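Local coordinates for mandelate racemase/muconate lactonizing enzyme family protein (Azoarcus sp., PDB 2QDE), which belongs to the mandelate racemase/muconate lactonizing enzyme family of the enolase superfamily and holds a barium ion in its barrel domain, at residues Glu247-Leu252 against Thr271-Gly276; Leu267-Gln272 against Leu292-Gly297. One frame throughout, in Å; residues are numbered along the deposited sequence.

Interaction 1: Glu247-Leu252 against Thr271-Gly276; sequences ESAQEL and TQKAGG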
loop_
_atom_site.group_PDB
_atom_site.type_symbol
_atom_site.label_atom_id
_atom_site.label_comp_id
_atom_site.label_asym_id
_atom_site.label_seq_id
_atom_site.Cartn_x
_atom_site.Cartn_y
_atom_site.Cartn_z
ATOM N N GLU A 247 -22.650 -6.694 11.941
ATOM C CA GLU A 247 -22.870 -7.495 10.752
ATOM C C GLU A 247 -21.588 -7.710 9.947
ATOM O O GLU A 247 -21.382 -8.785 9.395
ATOM C CB GLU A 247 -23.947 -6.855 9.867
ATOM C CG GLU A 247 -25.368 -7.028 10.396
ATOM C CD GLU A 247 -25.795 -5.941 11.375
ATOM O OE1 GLU A 247 -24.932 -5.361 12.071
ATOM O OE2 GLU A 247 -27.014 -5.675 11.449
ATOM N N SER A 248 -20.729 -6.694 9.884
ATOM C CA SER A 248 -19.475 -6.807 9.142
ATOM C C SER A 248 -18.505 -7.800 9.775
ATOM O O SER A 248 -17.693 -8.408 9.077
ATOM C CB SER A 248 -18.785 -5.446 9.027
ATOM O OG SER A 248 -19.541 -4.558 8.223
ATOM N N ALA A 249 -18.595 -7.962 11.096
ATOM C CA ALA A 249 -17.718 -8.867 11.838
ATOM C C ALA A 249 -18.349 -10.231 12.086
ATOM O O ALA A 249 -18.829 -10.515 13.189
ATOM C CB ALA A 249 -17.330 -8.236 13.167
ATOM N N GLN A 250 -18.332 -11.082 11.067
ATOM C CA GLN A 250 -18.916 -12.409 11.199
ATOM C C GLN A 250 -17.890 -13.544 11.169
ATOM O O GLN A 250 -17.831 -14.369 12.086
ATOM C CB GLN A 250 -19.954 -12.618 10.096
ATOM C CG GLN A 250 -20.595 -13.988 10.094
ATOM C CD GLN A 250 -21.546 -14.163 8.934
ATOM O OE1 GLN A 250 -22.521 -13.417 8.798
ATOM N NE2 GLN A 250 -21.271 -15.143 8.088
ATOM N N GLU A 251 -17.087 -13.588 10.116
ATOM C CA GLU A 251 -16.081 -14.634 9.964
ATOM C C GLU A 251 -14.693 -14.156 10.378
ATOM O O GLU A 251 -14.432 -12.951 10.439
ATOM C CB GLU A 251 -16.026 -15.105 8.506
ATOM C CG GLU A 251 -17.365 -15.554 7.911
ATOM C CD GLU A 251 -17.983 -16.742 8.636
ATOM O OE1 GLU A 251 -17.241 -17.503 9.291
ATOM O OE2 GLU A 251 -19.216 -16.923 8.536
ATOM N N LEU A 252 -13.803 -15.106 10.654
ATOM C CA LEU A 252 -12.445 -14.768 11.046
ATOM C C LEU A 252 -11.799 -13.872 9.992
ATOM O O LEU A 252 -11.177 -12.872 10.332
ATOM C CB LEU A 252 -11.603 -16.033 11.233
ATOM C CG LEU A 252 -11.971 -16.959 12.392
ATOM C CD1 LEU A 252 -10.948 -18.082 12.459
ATOM C CD2 LEU A 252 -11.996 -16.188 13.708
ATOM N N THR A 271 -23.172 -15.282 19.507
ATOM C CA THR A 271 -22.729 -16.660 19.375
ATOM C C THR A 271 -23.300 -17.321 18.123
ATOM O O THR A 271 -22.643 -18.154 17.511
ATOM C CB THR A 271 -23.092 -17.493 20.627
ATOM O OG1 THR A 271 -24.454 -17.251 20.990
ATOM C CG2 THR A 271 -22.193 -17.107 21.789
ATOM N N GLN A 272 -24.511 -16.938 17.733
ATOM C CA GLN A 272 -25.119 -17.519 16.540
ATOM C C GLN A 272 -24.485 -16.986 15.252
ATOM O O GLN A 272 -24.468 -17.669 14.232
ATOM C CB GLN A 272 -26.634 -17.263 16.525
ATOM C CG GLN A 272 -27.391 -17.993 17.628
ATOM C CD GLN A 272 -27.586 -17.153 18.873
ATOM O OE1 GLN A 272 -26.791 -16.256 19.168
ATOM N NE2 GLN A 272 -28.649 -17.447 19.621
ATOM N N LYS A 273 -23.965 -15.764 15.298
ATOM C CA LYS A 273 -23.327 -15.185 14.121
ATOM C C LYS A 273 -21.968 -15.846 13.925
ATOM O O LYS A 273 -21.596 -16.227 12.809
ATOM C CB LYS A 273 -23.150 -13.676 14.304
ATOM C CG LYS A 273 -22.450 -12.986 13.144
ATOM C CD LYS A 273 -22.301 -11.483 13.382
ATOM C CE LYS A 273 -21.500 -11.179 14.648
ATOM N NZ LYS A 273 -21.243 -9.715 14.803
ATOM N N ALA A 274 -21.236 -15.984 15.025
ATOM C CA ALA A 274 -19.908 -16.594 15.010
ATOM C C ALA A 274 -19.977 -18.049 14.555
ATOM O O ALA A 274 -19.062 -18.543 13.896
ATOM C CB ALA A 274 -19.277 -16.510 16.396
ATOM N N GLY A 275 -21.059 -18.733 14.931
ATOM C CA GLY A 275 -21.222 -20.121 14.540
ATOM C C GLY A 275 -21.089 -21.132 15.665
ATOM O O GLY A 275 -20.972 -22.328 15.404
ATOM N N GLY A 276 -21.109 -20.670 16.913
ATOM C CA GLY A 276 -20.977 -21.586 18.033
ATOM C C GLY A 276 -19.971 -21.083 19.053
ATOM O O GLY A 276 -19.244 -20.129 18.791
HETATM O O HOH W 1 -16.989 -16.880 13.192
#
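Lys273 reaches from the short helix 271-274 to the loop 247-252, and its ammonium group supplies the direct polar link: NZ makes a weak hydrogen bond of 3.0 Å to Ala249 O. The chain leaves straight, CG anti to the backbone N (chi1 178°), then bends at chi3 (59°), which turns NZ toward the carbonyl. The stronger partner of NZ is Asp246, a barium ligand, with which it forms a salt bridge; Ala249 O also accepts from Trp283 NE1. Glu247, at the start of the loop, has its side chain about 3 Å from the barium ion at the nearest atoms. A water makes the second polar link, donating to Gln250 O at 2.9 Å and to Ala274 O at 2.7 Å.

Apolar contact is slight. Gln250 CG rests against Lys273 CG at 3.7 Å where the two side chains cross obliquely. Beyond it the extended Gln250 sends NE2 to Glu251 OE2 (2.8 Å), almost straight and on the anti side of the carboxylate, which Asn101 also binds.

Gly275, at positive phi, ends the short helix. This buried contact thus joins the loop between strand 243-245 and helix 252-261 to the short helix that follows strand 266-269, with helix 101-119 alongside.

Interaction 2: Leu267-Gln272 against Leu292-Gly297; sequences LMIKTQ and LPVICG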
loop_
_atom_site.group_PDB
_atom_site.type_symbol
_atom_site.label_atom_id
_atom_site.label_comp_id
_atom_site.label_asym_id
_atom_site.label_seq_id
_atom_site.Cartn_x
_atom_site.Cartn_y
_atom_site.Cartn_z
ATOM N N LEU A 267 -16.240 -3.796 18.259
ATOM C CA LEU A 267 -16.966 -4.897 17.622
ATOM C C LEU A 267 -18.112 -5.461 18.464
ATOM O O LEU A 267 -18.091 -5.366 19.688
ATOM C CB LEU A 267 -15.986 -6.040 17.335
ATOM C CG LEU A 267 -14.646 -5.734 16.655
ATOM C CD1 LEU A 267 -13.671 -6.884 16.916
ATOM C CD2 LEU A 267 -14.847 -5.517 15.169
ATOM N N MET A 268 -19.110 -6.039 17.799
ATOM C CA MET A 268 -20.223 -6.681 18.495
ATOM C C MET A 268 -20.206 -8.131 18.032
ATOM O O MET A 268 -19.887 -8.419 16.877
ATOM C CB MET A 268 -21.596 -6.094 18.131
ATOM C CG MET A 268 -21.610 -4.786 17.383
ATOM S SD MET A 268 -20.928 -3.407 18.285
ATOM C CE MET A 268 -21.625 -3.671 19.879
ATOM N N ILE A 269 -20.548 -9.048 18.923
ATOM C CA ILE A 269 -20.582 -10.449 18.548
ATOM C C ILE A 269 -21.887 -11.093 19.010
ATOM O O ILE A 269 -22.556 -10.584 19.903
ATOM C CB ILE A 269 -19.400 -11.218 19.189
ATOM C CG1 ILE A 269 -19.332 -12.648 18.641
ATOM C CG2 ILE A 269 -19.566 -11.260 20.704
ATOM C CD1 ILE A 269 -18.201 -13.475 19.224
ATOM N N LYS A 270 -22.258 -12.191 18.359
ATOM C CA LYS A 270 -23.425 -12.986 18.748
ATOM C C LYS A 270 -22.940 -14.408 18.536
ATOM O O LYS A 270 -22.334 -14.707 17.507
ATOM C CB LYS A 270 -24.657 -12.714 17.868
ATOM C CG LYS A 270 -25.360 -11.394 18.157
ATOM C CD LYS A 270 -26.746 -11.360 17.529
ATOM C CE LYS A 270 -27.448 -10.023 17.763
ATOM N NZ LYS A 270 -26.725 -8.901 17.124
ATOM N N THR A 271 -23.172 -15.282 19.507
ATOM C CA THR A 271 -22.729 -16.660 19.375
ATOM C C THR A 271 -23.300 -17.321 18.123
ATOM O O THR A 271 -22.643 -18.154 17.511
ATOM C CB THR A 271 -23.092 -17.493 20.627
ATOM O OG1 THR A 271 -24.454 -17.251 20.990
ATOM C CG2 THR A 271 -22.193 -17.107 21.789
ATOM N N GLN A 272 -24.511 -16.938 17.733
ATOM C CA GLN A 272 -25.119 -17.519 16.540
ATOM C C GLN A 272 -24.485 -16.986 15.252
ATOM O O GLN A 272 -24.468 -17.669 14.232
ATOM C CB GLN A 272 -26.634 -17.263 16.525
ATOM C CG GLN A 272 -27.391 -17.993 17.628
ATOM C CD GLN A 272 -27.586 -17.153 18.873
ATOM O OE1 GLN A 272 -26.791 -16.256 19.168
ATOM N NE2 GLN A 272 -28.649 -17.447 19.621
ATOM N N LEU A 292 -9.469 -4.594 20.406
ATOM C CA LEU A 292 -10.760 -3.919 20.287
ATOM C C LEU A 292 -11.792 -4.443 21.287
ATOM O O LEU A 292 -11.773 -5.613 21.657
ATOM C CB LEU A 292 -11.330 -4.109 18.875
ATOM C CG LEU A 292 -10.628 -3.431 17.699
ATOM C CD1 LEU A 292 -11.367 -3.747 16.406
ATOM C CD2 LEU A 292 -10.596 -1.932 17.940
ATOM N N PRO A 293 -12.715 -3.576 21.726
ATOM C CA PRO A 293 -13.750 -3.994 22.679
ATOM C C PRO A 293 -14.787 -4.865 21.962
ATOM O O PRO A 293 -14.978 -4.741 20.754
ATOM C CB PRO A 293 -14.337 -2.668 23.151
ATOM C CG PRO A 293 -14.212 -1.800 21.918
ATOM C CD PRO A 293 -12.811 -2.135 21.436
ATOM N N VAL A 294 -15.448 -5.745 22.709
ATOM C CA VAL A 294 -16.457 -6.631 22.135
ATOM C C VAL A 294 -17.697 -6.689 23.024
ATOM O O VAL A 294 -17.607 -6.992 24.212
ATOM C CB VAL A 294 -15.916 -8.079 21.962
ATOM C CG1 VAL A 294 -17.002 -8.980 21.362
ATOM C CG2 VAL A 294 -14.678 -8.078 21.076
ATOM N N ILE A 295 -18.848 -6.388 22.435
ATOM C CA ILE A 295 -20.119 -6.424 23.148
ATOM C C ILE A 295 -20.970 -7.546 22.542
ATOM O O ILE A 295 -21.337 -7.484 21.371
ATOM C CB ILE A 295 -20.872 -5.086 22.996
ATOM C CG1 ILE A 295 -20.026 -3.948 23.566
ATOM C CG2 ILE A 295 -22.213 -5.153 23.712
ATOM C CD1 ILE A 295 -20.659 -2.590 23.385
ATOM N N CYS A 296 -21.283 -8.564 23.338
ATOM C CA CYS A 296 -22.077 -9.681 22.842
ATOM C C CYS A 296 -23.580 -9.451 22.960
ATOM O O CYS A 296 -24.093 -9.104 24.028
ATOM C CB CYS A 296 -21.715 -10.976 23.578
ATOM S SG CYS A 296 -22.610 -12.452 22.974
ATOM N N GLY A 297 -24.275 -9.653 21.847
ATOM C CA GLY A 297 -25.712 -9.485 21.829
ATOM C C GLY A 297 -26.375 -10.847 21.928
ATOM O O GLY A 297 -25.855 -11.758 22.572
HETATM O O HOH W 2 -25.179 -14.291 21.199
#
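Ile269 holds CG1 anti to its backbone N (chi1 -172°), which leaves CG2 wedged between N and the carbonyl carbon and directed at Val294 and Cys296. Met268 has a nearly eclipsed chi1 (-13°) and bends at chi2 and chi3, which brings its methyl CE alongside Ile295. Strands 266-269 and 294-296 are parallel neighbours in the (beta/alpha)-barrel of the enolase superfamily, joined by a right-handed beta-alpha-beta crossover through helix 277-290.

Four backbone hydrogen bonds zip them together: Leu267 N to Pro293 O, Ile295 N to Leu267 O, Ile269 N to Ile295 O, and Gly297 N to Ile269 O. The shortest, Gly297 N to Ile269 O at 2.8 Å, is nearly collinear with the carbonyl. Ile269 N, by contrast, meets Ile295 O from above the carbonyl plane.

Leu267, Ile269, Val294 and Cys296 face helix 277-290 or 303-315, with Trp283 packed on the first three. Here Ile269 CG2 presses on Val294 CG1 at 3.5 Å, a tight fit, and touches Cys296 CB at 3.6 Å. Met268 and Ile295 point the other way, side by side, with Met268 CE 3.5 Å from Ile295 CB. Leu267 crosses Leu292 at about a right angle, CG to CD1 3.8 Å.

Past the strand ends a water accepts from Thr271 N at 2.8 Å and lies 3.0 Å from Gly297 O.

How the interactions relate
Both contacts are buried in the barrel domain, their centres about 9 Å apart, and they share Thr271 and Gln272 at the start of helix 271-274. Interaction 2 is the larger, a strand pairing built on regular backbone bonds and apolar packing. Interaction 1 buries less than half as much surface, joins a loop and a short helix beyond the strand ends, and relies on one lysine and a water. The two meet directly: Lys273 NZ probably hydrogen-bonds Met268 O at 2.8 Å, tying the loop contact to the strand beneath it, while Ala249 and Ala274 pack against Leu267 and Ile269. The side-chain polar links lie near the metal-binding end.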